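PDB 5Y2A: insect group II chitinase from Ostrinia furnacalis, which probably hydrolyses the beta-1,4 linkages of chitin as an insect chitinase of glycoside hydrolase family 18. Local coordinates for residues A[8-13]-A[344-349]; A[14-19]-A[275-280]; A[35-40]-A[61-66]; A[283-288]-A[352-357]. One frame throughout, in Å; residues are numbered along the deposited sequence. Where two conformers were deposited one is given.

Interaction 1: residues A[8-13]-A[344-349]; sequences YYTNWA and SLDLDD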
# COMPACT_ATOMS: atom_id res chain seq x y z
N TYR A 8 -10.02 0.53 19.32
CA TYR A 8 -8.69 0.37 18.73
C TYR A 8 -8.03 1.73 18.58
O TYR A 8 -8.58 2.64 17.93
CB TYR A 8 -8.77 -0.37 17.40
CG TYR A 8 -8.85 -1.87 17.60
CD1 TYR A 8 -10.06 -2.49 17.79
CD2 TYR A 8 -7.69 -2.65 17.64
CE1 TYR A 8 -10.15 -3.86 18.00
CE2 TYR A 8 -7.77 -4.02 17.85
CZ TYR A 8 -9.00 -4.62 18.02
OH TYR A 8 -9.11 -5.97 18.24
N TYR A 9 -6.86 1.87 19.19
CA TYR A 9 -5.96 3.00 19.01
C TYR A 9 -4.86 2.53 18.07
O TYR A 9 -4.34 1.43 18.25
CB TYR A 9 -5.36 3.43 20.36
CG TYR A 9 -4.17 4.36 20.22
CD1 TYR A 9 -4.37 5.72 20.05
CD2 TYR A 9 -2.87 3.88 20.19
CE1 TYR A 9 -3.30 6.59 19.91
CE2 TYR A 9 -1.79 4.74 20.03
CZ TYR A 9 -2.02 6.09 19.89
OH TYR A 9 -0.97 6.96 19.73
N THR A 10 -4.56 3.30 17.03
CA THR A 10 -3.54 2.90 16.05
C THR A 10 -2.32 3.81 16.15
O THR A 10 -2.45 5.04 16.05
CB THR A 10 -4.11 2.90 14.62
OG1 THR A 10 -4.41 4.23 14.21
CG2 THR A 10 -5.37 2.04 14.56
N ASN A 11 -1.15 3.21 16.39
CA ASN A 11 0.06 4.01 16.58
C ASN A 11 0.47 4.76 15.31
O ASN A 11 1.09 5.82 15.40
CB ASN A 11 1.19 3.15 17.18
CG ASN A 11 1.71 2.06 16.25
OD1 ASN A 11 1.09 1.72 15.24
ND2 ASN A 11 2.82 1.46 16.64
N TRP A 12 0.17 4.22 14.12
CA TRP A 12 0.53 4.90 12.88
C TRP A 12 -0.32 6.13 12.56
O TRP A 12 -0.01 6.85 11.61
CB TRP A 12 0.49 3.91 11.71
CG TRP A 12 -0.87 3.38 11.37
CD1 TRP A 12 -1.76 3.91 10.48
CD2 TRP A 12 -1.49 2.20 11.90
NE1 TRP A 12 -2.90 3.13 10.42
CE2 TRP A 12 -2.76 2.08 11.28
CE3 TRP A 12 -1.10 1.23 12.84
CZ2 TRP A 12 -3.63 1.03 11.57
CZ3 TRP A 12 -1.98 0.19 13.13
CH2 TRP A 12 -3.23 0.10 12.49
N ALA A 13 -1.38 6.41 13.33
CA ALA A 13 -2.17 7.62 13.11
C ALA A 13 -1.41 8.89 13.45
O ALA A 13 -1.91 9.99 13.18
CB ALA A 13 -3.47 7.57 13.91
N SER A 344 -11.49 2.76 13.66
CA SER A 344 -10.67 2.86 14.88
C SER A 344 -10.83 4.29 15.38
O SER A 344 -11.40 5.12 14.66
CB SER A 344 -9.20 2.53 14.59
OG SER A 344 -8.63 3.49 13.71
N LEU A 345 -10.34 4.58 16.59
CA LEU A 345 -10.56 5.89 17.22
C LEU A 345 -10.24 7.06 16.29
O LEU A 345 -10.97 8.06 16.26
CB LEU A 345 -9.71 6.01 18.48
CG LEU A 345 -10.09 5.15 19.67
CD1 LEU A 345 -9.13 5.38 20.83
CD2 LEU A 345 -11.48 5.52 20.08
N ASP A 346 -9.14 6.96 15.56
CA ASP A 346 -8.61 8.07 14.78
C ASP A 346 -9.36 8.32 13.48
O ASP A 346 -9.07 9.32 12.81
CB ASP A 346 -7.15 7.77 14.44
CG ASP A 346 -6.99 6.40 13.83
OD1 ASP A 346 -7.02 5.40 14.58
OD2 ASP A 346 -6.89 6.32 12.59
N LEU A 347 -10.28 7.44 13.09
CA LEU A 347 -11.01 7.62 11.84
C LEU A 347 -12.38 8.22 12.04
O LEU A 347 -12.97 8.73 11.07
CB LEU A 347 -11.12 6.28 11.09
CG LEU A 347 -9.76 5.62 10.85
CD1 LEU A 347 -9.92 4.17 10.39
CD2 LEU A 347 -8.91 6.43 9.85
N ASP A 348 -12.91 8.16 13.26
CA ASP A 348 -14.04 8.97 13.70
C ASP A 348 -13.70 10.44 13.51
O ASP A 348 -12.54 10.82 13.35
CB ASP A 348 -14.32 8.67 15.18
CG ASP A 348 -15.75 9.00 15.62
OD1 ASP A 348 -16.56 9.57 14.85
OD2 ASP A 348 -16.06 8.68 16.79
N ASP A 349 -14.73 11.29 13.54
CA ASP A 349 -14.49 12.74 13.54
C ASP A 349 -14.10 13.16 14.96
O ASP A 349 -14.84 13.85 15.67
CB ASP A 349 -15.70 13.50 13.04
CG ASP A 349 -15.42 14.99 12.85
OD1 ASP A 349 -14.25 15.35 12.65
OD2 ASP A 349 -16.38 15.79 12.88
O HOH W 1 -6.14 5.79 17.35
O HOH W 2 -5.56 4.27 11.39

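Interaction 2: residues A[14-19]-A[275-280]; sequences WYRPDN and ETRARG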
# COMPACT_ATOMS: atom_id res chain seq x y z
N TRP A 14 -0.26 8.78 14.12
CA TRP A 14 0.60 9.93 14.36
C TRP A 14 1.22 10.45 13.07
O TRP A 14 1.48 11.65 12.94
CB TRP A 14 1.67 9.54 15.38
CG TRP A 14 2.49 10.68 15.89
CD1 TRP A 14 2.23 11.47 16.97
CD2 TRP A 14 3.74 11.14 15.35
NE1 TRP A 14 3.22 12.40 17.13
CE2 TRP A 14 4.16 12.22 16.15
CE3 TRP A 14 4.53 10.76 14.27
CZ2 TRP A 14 5.34 12.92 15.90
CZ3 TRP A 14 5.70 11.45 14.02
CH2 TRP A 14 6.10 12.52 14.83
N TYR A 15 1.46 9.56 12.10
CA TYR A 15 2.14 9.91 10.85
C TYR A 15 1.13 10.40 9.81
O TYR A 15 0.99 9.87 8.72
CB TYR A 15 2.91 8.70 10.32
CG TYR A 15 3.94 8.14 11.27
CD1 TYR A 15 5.14 8.80 11.49
CD2 TYR A 15 3.74 6.92 11.91
CE1 TYR A 15 6.09 8.30 12.35
CE2 TYR A 15 4.70 6.40 12.77
CZ TYR A 15 5.87 7.10 12.98
OH TYR A 15 6.84 6.62 13.82
N ARG A 16 0.40 11.44 10.20
CA ARG A 16 -0.73 11.93 9.42
C ARG A 16 -0.71 13.44 9.41
O ARG A 16 -0.26 14.06 10.39
CB ARG A 16 -2.06 11.45 10.03
CG ARG A 16 -2.96 10.76 9.06
CD ARG A 16 -4.03 9.98 9.79
NE ARG A 16 -3.82 8.55 9.65
CZ ARG A 16 -4.62 7.62 10.16
NH1 ARG A 16 -5.70 7.99 10.83
NH2 ARG A 16 -4.34 6.34 9.99
N PRO A 17 -1.21 14.08 8.35
CA PRO A 17 -1.21 15.54 8.31
C PRO A 17 -1.98 16.07 9.51
O PRO A 17 -2.90 15.42 10.01
CB PRO A 17 -1.92 15.87 6.99
CG PRO A 17 -1.71 14.65 6.13
CD PRO A 17 -1.69 13.48 7.08
N ASP A 18 -1.57 17.25 9.98
CA ASP A 18 -1.99 17.74 11.30
C ASP A 18 -3.48 17.57 11.57
O ASP A 18 -3.86 17.21 12.69
CB ASP A 18 -1.58 19.20 11.48
CG ASP A 18 -0.10 19.36 11.75
OD1 ASP A 18 0.53 18.37 12.18
OD2 ASP A 18 0.43 20.48 11.55
N ASN A 19 -4.33 17.81 10.58
CA ASN A 19 -5.76 17.74 10.88
C ASN A 19 -6.21 16.31 11.20
O ASN A 19 -7.20 16.12 11.92
CB ASN A 19 -6.55 18.28 9.69
CG ASN A 19 -6.26 19.74 9.41
OD1 ASN A 19 -5.91 20.51 10.31
ND2 ASN A 19 -6.41 20.14 8.15
N GLU A 275 -5.95 13.11 4.34
CA GLU A 275 -5.35 12.71 5.60
C GLU A 275 -4.96 11.24 5.63
O GLU A 275 -3.87 10.90 6.11
CB GLU A 275 -6.30 13.01 6.76
CG GLU A 275 -6.36 14.48 7.15
CD GLU A 275 -7.28 15.29 6.25
OE1 GLU A 275 -8.32 14.77 5.80
OE2 GLU A 275 -6.95 16.47 6.00
N THR A 276 -5.80 10.35 5.11
CA THR A 276 -5.49 8.93 5.19
C THR A 276 -4.60 8.44 4.05
O THR A 276 -3.91 7.43 4.23
CB THR A 276 -6.78 8.10 5.28
OG1 THR A 276 -7.66 8.41 4.19
CG2 THR A 276 -7.48 8.37 6.62
N ARG A 277 -4.59 9.12 2.91
CA ARG A 277 -3.61 8.90 1.85
C ARG A 277 -3.52 7.43 1.43
O ARG A 277 -2.44 6.86 1.28
CB ARG A 277 -2.23 9.40 2.30
CG ARG A 277 -2.23 10.85 2.75
CD ARG A 277 -1.01 11.13 3.61
NE ARG A 277 -1.26 10.48 4.90
CZ ARG A 277 -0.34 10.11 5.79
NH1 ARG A 277 0.95 10.34 5.57
NH2 ARG A 277 -0.73 9.50 6.90
N ALA A 278 -4.68 6.81 1.23
CA ALA A 278 -4.70 5.41 0.82
C ALA A 278 -5.88 5.20 -0.11
O ALA A 278 -7.02 5.21 0.34
CB ALA A 278 -4.78 4.48 2.03
N ARG A 279 -5.60 4.96 -1.40
CA ARG A 279 -6.68 4.74 -2.34
C ARG A 279 -7.50 3.53 -1.89
O ARG A 279 -6.96 2.52 -1.44
CB ARG A 279 -6.13 4.51 -3.75
CG ARG A 279 -5.43 5.71 -4.41
CD ARG A 279 -5.05 5.33 -5.84
NE ARG A 279 -6.25 5.12 -6.64
CZ ARG A 279 -6.79 6.03 -7.45
NH1 ARG A 279 -6.20 7.20 -7.64
NH2 ARG A 279 -7.91 5.75 -8.11
N GLY A 280 -8.82 3.63 -2.04
CA GLY A 280 -9.74 2.61 -1.58
C GLY A 280 -10.27 2.80 -0.18
O GLY A 280 -11.15 2.04 0.24
O HOH W 3 -2.94 7.27 6.81

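Interaction 3: residues A[35-40]-A[61-66]; sequences IIYAFA and KFYEKV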
# COMPACT_ATOMS: atom_id res chain seq x y z
N ILE A 35 -9.18 -0.40 25.70
CA ILE A 35 -8.40 0.17 24.61
C ILE A 35 -7.41 -0.88 24.14
O ILE A 35 -6.74 -1.51 24.97
CB ILE A 35 -7.67 1.46 25.03
CG1 ILE A 35 -8.68 2.53 25.44
CG2 ILE A 35 -6.77 1.98 23.90
CD1 ILE A 35 -8.04 3.76 26.02
N ILE A 36 -7.31 -1.08 22.83
CA ILE A 36 -6.34 -1.99 22.24
C ILE A 36 -5.31 -1.13 21.51
O ILE A 36 -5.66 -0.33 20.63
CB ILE A 36 -6.99 -2.97 21.25
CG1 ILE A 36 -8.16 -3.73 21.90
CG2 ILE A 36 -5.94 -3.96 20.75
CD1 ILE A 36 -7.83 -4.42 23.19
N TYR A 37 -4.03 -1.32 21.86
CA TYR A 37 -2.93 -0.60 21.22
C TYR A 37 -2.51 -1.38 19.98
O TYR A 37 -1.84 -2.41 20.08
CB TYR A 37 -1.77 -0.43 22.20
CG TYR A 37 -0.71 0.56 21.76
CD1 TYR A 37 0.14 0.28 20.69
CD2 TYR A 37 -0.54 1.77 22.43
CE1 TYR A 37 1.11 1.19 20.28
CE2 TYR A 37 0.43 2.68 22.03
CZ TYR A 37 1.25 2.38 20.95
OH TYR A 37 2.21 3.27 20.54
N ALA A 38 -2.88 -0.88 18.80
CA ALA A 38 -2.56 -1.52 17.53
C ALA A 38 -1.41 -0.78 16.86
O ALA A 38 -1.45 0.45 16.76
CB ALA A 38 -3.78 -1.52 16.60
N PHE A 39 -0.37 -1.50 16.43
CA PHE A 39 -0.16 -2.94 16.64
C PHE A 39 1.28 -3.20 17.05
O PHE A 39 2.20 -2.51 16.59
CB PHE A 39 -0.39 -3.76 15.35
CG PHE A 39 -1.83 -3.94 14.96
CD1 PHE A 39 -2.68 -4.72 15.72
CD2 PHE A 39 -2.31 -3.38 13.78
CE1 PHE A 39 -4.00 -4.90 15.34
CE2 PHE A 39 -3.62 -3.56 13.39
CZ PHE A 39 -4.47 -4.32 14.17
N ALA A 40 1.49 -4.23 17.87
CA ALA A 40 2.79 -4.88 17.94
C ALA A 40 2.85 -5.98 16.88
O ALA A 40 1.83 -6.35 16.28
CB ALA A 40 3.05 -5.45 19.34
N LYS A 61 7.49 6.94 24.23
CA LYS A 61 6.71 6.50 25.38
C LYS A 61 5.22 6.35 25.07
O LYS A 61 4.39 6.44 25.97
CB LYS A 61 6.87 7.46 26.57
CG LYS A 61 8.30 7.74 27.00
CD LYS A 61 8.98 6.51 27.56
CE LYS A 61 10.44 6.79 27.85
NZ LYS A 61 11.28 6.66 26.63
N PHE A 62 4.86 6.06 23.82
CA PHE A 62 3.43 5.98 23.50
C PHE A 62 2.76 4.79 24.17
O PHE A 62 1.61 4.89 24.61
CB PHE A 62 3.23 5.95 21.98
CG PHE A 62 3.11 7.32 21.36
CD1 PHE A 62 3.70 8.42 21.95
CD2 PHE A 62 2.41 7.49 20.17
CE1 PHE A 62 3.60 9.68 21.37
CE2 PHE A 62 2.31 8.74 19.58
CZ PHE A 62 2.90 9.84 20.19
N TYR A 63 3.47 3.66 24.28
CA TYR A 63 2.96 2.52 25.04
C TYR A 63 2.54 2.96 26.44
O TYR A 63 1.39 2.75 26.86
CB TYR A 63 4.01 1.42 25.16
CG TYR A 63 4.21 0.45 24.00
CD1 TYR A 63 3.27 0.32 22.97
CD2 TYR A 63 5.34 -0.37 23.96
CE1 TYR A 63 3.48 -0.59 21.92
CE2 TYR A 63 5.54 -1.27 22.94
CZ TYR A 63 4.62 -1.38 21.92
OH TYR A 63 4.87 -2.30 20.91
N GLU A 64 3.47 3.58 27.18
CA GLU A 64 3.20 3.95 28.57
C GLU A 64 2.15 5.04 28.66
O GLU A 64 1.36 5.07 29.62
CB GLU A 64 4.48 4.44 29.25
CG GLU A 64 5.54 3.38 29.42
CD GLU A 64 6.81 3.96 30.01
OE1 GLU A 64 6.77 5.12 30.49
OE2 GLU A 64 7.84 3.25 30.01
N LYS A 65 2.14 5.97 27.70
CA LYS A 65 1.15 7.03 27.73
C LYS A 65 -0.26 6.50 27.55
O LYS A 65 -1.21 7.06 28.10
CB LYS A 65 1.48 8.10 26.69
CG LYS A 65 2.69 8.93 27.10
CD LYS A 65 3.01 10.02 26.10
CE LYS A 65 4.10 10.93 26.65
NZ LYS A 65 4.75 11.76 25.59
N VAL A 66 -0.43 5.41 26.78
CA VAL A 66 -1.76 4.84 26.64
C VAL A 66 -2.13 3.97 27.85
O VAL A 66 -3.26 4.05 28.35
CB VAL A 66 -1.88 4.07 25.31
CG1 VAL A 66 -3.27 3.44 25.18
CG2 VAL A 66 -1.64 5.02 24.14
O HOH W 4 4.16 -1.80 18.28

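Interaction 4: residues A[283-288]-A[352-357]; sequences SFYEIC and GKYCGC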
# COMPACT_ATOMS: atom_id res chain seq x y z
N SER A 283 -11.55 7.96 5.76
CA SER A 283 -12.04 8.06 7.12
C SER A 283 -13.44 8.65 7.12
O SER A 283 -13.88 9.28 6.16
CB SER A 283 -11.12 8.95 7.97
OG SER A 283 -11.23 10.31 7.57
N PHE A 284 -14.16 8.43 8.23
CA PHE A 284 -15.48 9.03 8.35
C PHE A 284 -15.42 10.54 8.20
O PHE A 284 -16.28 11.14 7.54
CB PHE A 284 -16.14 8.65 9.68
CG PHE A 284 -17.55 9.18 9.82
CD1 PHE A 284 -18.54 8.80 8.92
CD2 PHE A 284 -17.87 10.07 10.83
CE1 PHE A 284 -19.83 9.29 9.03
CE2 PHE A 284 -19.17 10.57 10.95
CZ PHE A 284 -20.15 10.18 10.05
N TYR A 285 -14.40 11.18 8.78
CA TYR A 285 -14.33 12.64 8.68
C TYR A 285 -14.00 13.10 7.27
O TYR A 285 -14.47 14.15 6.83
CB TYR A 285 -13.34 13.22 9.71
CG TYR A 285 -11.89 12.80 9.59
CD1 TYR A 285 -11.03 13.43 8.70
CD2 TYR A 285 -11.36 11.82 10.42
CE1 TYR A 285 -9.69 13.06 8.60
CE2 TYR A 285 -10.02 11.44 10.34
CZ TYR A 285 -9.19 12.08 9.43
OH TYR A 285 -7.86 11.71 9.35
N GLU A 286 -13.21 12.32 6.52
CA GLU A 286 -12.99 12.65 5.11
C GLU A 286 -14.29 12.52 4.31
O GLU A 286 -14.52 13.27 3.36
CB GLU A 286 -11.90 11.75 4.52
CG GLU A 286 -10.50 12.09 5.04
CD GLU A 286 -9.44 11.07 4.63
OE1 GLU A 286 -9.73 9.85 4.62
OE2 GLU A 286 -8.30 11.49 4.35
N ILE A 287 -15.13 11.56 4.68
CA ILE A 287 -16.43 11.43 4.02
C ILE A 287 -17.32 12.62 4.37
O ILE A 287 -18.06 13.14 3.52
CB ILE A 287 -17.08 10.09 4.41
CG1 ILE A 287 -16.24 8.93 3.87
CG2 ILE A 287 -18.51 10.01 3.90
CD1 ILE A 287 -16.63 7.61 4.47
N CYS A 288 -17.27 13.08 5.62
CA CYS A 288 -18.03 14.25 6.03
C CYS A 288 -17.64 15.47 5.21
O CYS A 288 -18.50 16.21 4.72
CB CYS A 288 -17.82 14.53 7.52
SG CYS A 288 -18.81 13.48 8.60
N GLY A 352 -14.20 16.73 15.88
CA GLY A 352 -15.48 17.40 15.71
C GLY A 352 -15.53 18.44 14.61
O GLY A 352 -16.59 19.02 14.37
N LYS A 353 -14.41 18.67 13.90
CA LYS A 353 -14.32 19.78 12.96
C LYS A 353 -14.89 19.47 11.58
O LYS A 353 -15.12 20.40 10.80
CB LYS A 353 -12.85 20.21 12.80
CG LYS A 353 -12.20 20.78 14.05
CD LYS A 353 -10.74 21.16 13.77
CE LYS A 353 -10.14 22.00 14.89
NZ LYS A 353 -9.97 21.24 16.15
N TYR A 354 -15.11 18.20 11.25
CA TYR A 354 -15.49 17.83 9.88
C TYR A 354 -16.99 17.59 9.72
O TYR A 354 -17.55 17.93 8.68
CB TYR A 354 -14.74 16.58 9.44
CG TYR A 354 -13.27 16.78 9.19
CD1 TYR A 354 -12.36 16.81 10.25
CD2 TYR A 354 -12.77 16.95 7.90
CE1 TYR A 354 -11.01 17.00 10.03
CE2 TYR A 354 -11.42 17.13 7.67
CZ TYR A 354 -10.55 17.16 8.74
OH TYR A 354 -9.21 17.35 8.52
N CYS A 355 -17.63 16.97 10.70
CA CYS A 355 -19.03 16.58 10.57
C CYS A 355 -20.00 17.54 11.26
O CYS A 355 -21.20 17.47 10.99
CB CYS A 355 -19.25 15.16 11.10
SG CYS A 355 -18.08 13.92 10.44
N GLY A 356 -19.52 18.41 12.14
CA GLY A 356 -20.42 19.31 12.85
C GLY A 356 -21.36 18.61 13.80
O GLY A 356 -22.45 19.13 14.07
N CYS A 357 -20.96 17.45 14.32
CA CYS A 357 -21.79 16.60 15.17
C CYS A 357 -21.17 16.41 16.55
O CYS A 357 -21.48 15.44 17.24
CB CYS A 357 -22.00 15.25 14.48
SG CYS A 357 -23.28 14.21 15.21

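Interaction 1: residues A[8-13]-A[344-349]
Thr-10 holds OG1 between its backbone N and carbonyl carbon (chi1 68°), and Asp-346 turns CG into the same crowded position (chi1 51°); the two side chains then cross at about a right angle and meet through their oxygens. The threonine hydroxyl donates to Asp-346 OD1, with 2.9 Å from Thr-10 OG1, and comes from above the carboxylate plane. Ser-344 OG donates to that same OD1 over 2.6 Å from the opposite face, so short hydroxyl side chains suit both places and one buried oxygen is gripped from two sides. Ala-13 adds a methyl, its CB lying 3.7 Å from Asp-346 CG, a small side chain that lets the chain after the strand come close to the carboxylate. These residues join the end of strand 4-10, the first strand of the family 18 TIM barrel, to the loop that leaves strand 339-343, the last one, through a cis peptide bond before Ser-344, and so close the barrel at the C-terminal ends of its strands. Past the end of strand 339-343, Leu-345 N still reaches Tyr-8 O, 2.9 Å away, in an almost straight bond (174° at the hydrogen). The CG of Leu-345 rests 3.4 Å from Tyr-8 O, while its CD1 touches Tyr-9 CB more loosely. Tyr-8 sends its hydroxyl to Asp-121, within the acidic signature sequence of the family. Two waters extend the polar network: one accepts from Thr-10 N and donates to Asp-346 OD1, and the other donates to both Thr-10 OG1 and Asp-346 OD2. That second carboxylate oxygen also forms a salt bridge with Arg-16.

Interaction 2: residues A[14-19]-A[275-280]
Arg-277 drives its guanidinium at the backbone of residues 15-17, presenting an edge to Tyr-15 and a face to Pro-17. At the edge, Arg-277 NH2 donates to Tyr-15 O at 2.5 Å, shorter than is usual and so to be read with caution, in a bond bent to 141° at the hydrogen; NH1 adds a weak bond to the same oxygen. The chain makes an inverse gamma turn centred on Tyr-15, the residue whose carbonyl takes these bonds. Pro-17 CD lies over one face, toward the rim of the group, 3.7 Å from Arg-277 NE, so that a compact apolar ring meets the flat cation. The bend of the chain at chi3 (-73°) also lets Arg-277 NE bond the carbonyl of its own segment, Glu-275 O at 2.9 Å, from above the carbonyl plane. The contact ties the loop after the first barrel strand to a loop between strands 266-269 and 281-283, probably in the alpha+beta insertion of family 18 chitinases. Arg-16 slants across Arg-277, their guanidinium planes 70° apart. Its CG lies 3.1 Å from Glu-275 O, and Arg-16 NE is 4.2 Å from Arg-277 NH2. Each of the two cations has an acid of its own: Asp-346 for Arg-16, and Asp-53 of the second subunit for Arg-277. A leucine in place of Arg-277 would probably leave Tyr-15 O and Glu-275 O without the guanidinium donors and cost Asp-53 of the second subunit its salt bridge. A water links the pair weakly, accepting from Arg-16 NE and Arg-277 NH2, and donates to Thr-276 O. Nearer the solvent, Asn-19 CB comes toward Glu-275 OE2.

Interaction 3: residues A[35-40]-A[61-66]
The ring of Tyr-37 receives Tyr-63 over one face and Val-66 at its edge. The edge of Tyr-63 is turned to that face in a T-shaped pair, with ring centroids 4.8 Å apart and planes at 72°; the closest carbons are Tyr-37 CE1 and Tyr-63 CE1, at 3.4 Å. This is strand-to-helix packing in the wall of a TIM barrel: strand 34-42 carries Tyr-37 outward to helix 62-67, which runs back antiparallel, the short axes 168° apart and 10.2 Å from each other at closest approach. A tyrosine is long enough to span that gap, and with CG anti to the backbone N (chi1 -167°) its ring reaches the helix. Val-66, branched at CB, lays its CG2 methyl at the ring edge, 3.8 Å from Tyr-37 CE2. The phenol oxygen reaches on past the ring to the start of the helix, Tyr-37 OH lying 3.2 Å from Phe-62 CB with the side chains at about a right angle, and it is hydrogen-bonded to Asp-57. An alanine at the position of Tyr-37 is likely to open a gap between strand and helix, leaving the Tyr-63 edge without its face and Asp-57 without the hydroxyl. Further back along the strand, Ile-35 packs on the other branch of the valine, with Ile-35 CG2 4.0 Å from Val-66 CG1. At the opposite end of the contact, Ala-40 is small enough to admit the end of the Tyr-63 side chain. There a water accepts from Tyr-63 OH at 2.8 Å and donates to Phe-39 O at 2.7 Å.

Interaction 4: residues A[283-288]-A[352-357]
A disulfide bridges the first turn or so of helix 284-292, probably part of the insertion domain, to the loop that follows the last barrel strand. Cys-288 SG and Cys-355 SG are bonded at 2.0 Å with a chi3 of 97°, close to the 90° a relaxed disulfide prefers. Both sulfurs lie beside their backbone N, anti to the carbonyl carbon. Cys-355 SG also comes obliquely to the ring of Phe-284, 3.6 Å from its CE2, a sulfur-aromatic contact. About a turn before Cys-288, Tyr-285 and Tyr-354 lie side by side, pointing the same way with planes at 45°. Tyr-285 CD1 sits over the centre of the Tyr-354 ring, and Tyr-285 CB is 3.6 Å from Tyr-354 CG; the broad face of Tyr-354 suits an apolar contact that lacks hydrogen bonds across it. The loop is held in turn by Asp-349, whose OD2 accepts from the backbone N of both Tyr-354 and Cys-355. The helix start is itself secured: Glu-286 N donates to Ser-283 OG at 3.0 Å, and Ser-283 N donates to Glu-286 OE1 at 2.9 Å, the reciprocal pair of bonds that defines a capping box.

Interactions 1 and 3 share the barrel: strands 4-10 and 34-42 are parallel neighbours, joined by backbone bonds of Tyr-9 and Asn-11 to Ala-38, with centres 12 Å apart. Interaction 2, nested along the chain inside the loop closed by interaction 1, meets it through the Arg-16 to Asp-346 salt bridge. Interaction 4 crosses interaction 1 in chain order, and Asp-349 joins the two. Glu-286 in turn links interaction 4 to Thr-276 and Glu-275 of interaction 2. Only interactions 3 and 4 do not touch, their nearest atoms about 15 Å apart. The four thus run from barrel wall, through barrel closure, to what is probably the insertion domain.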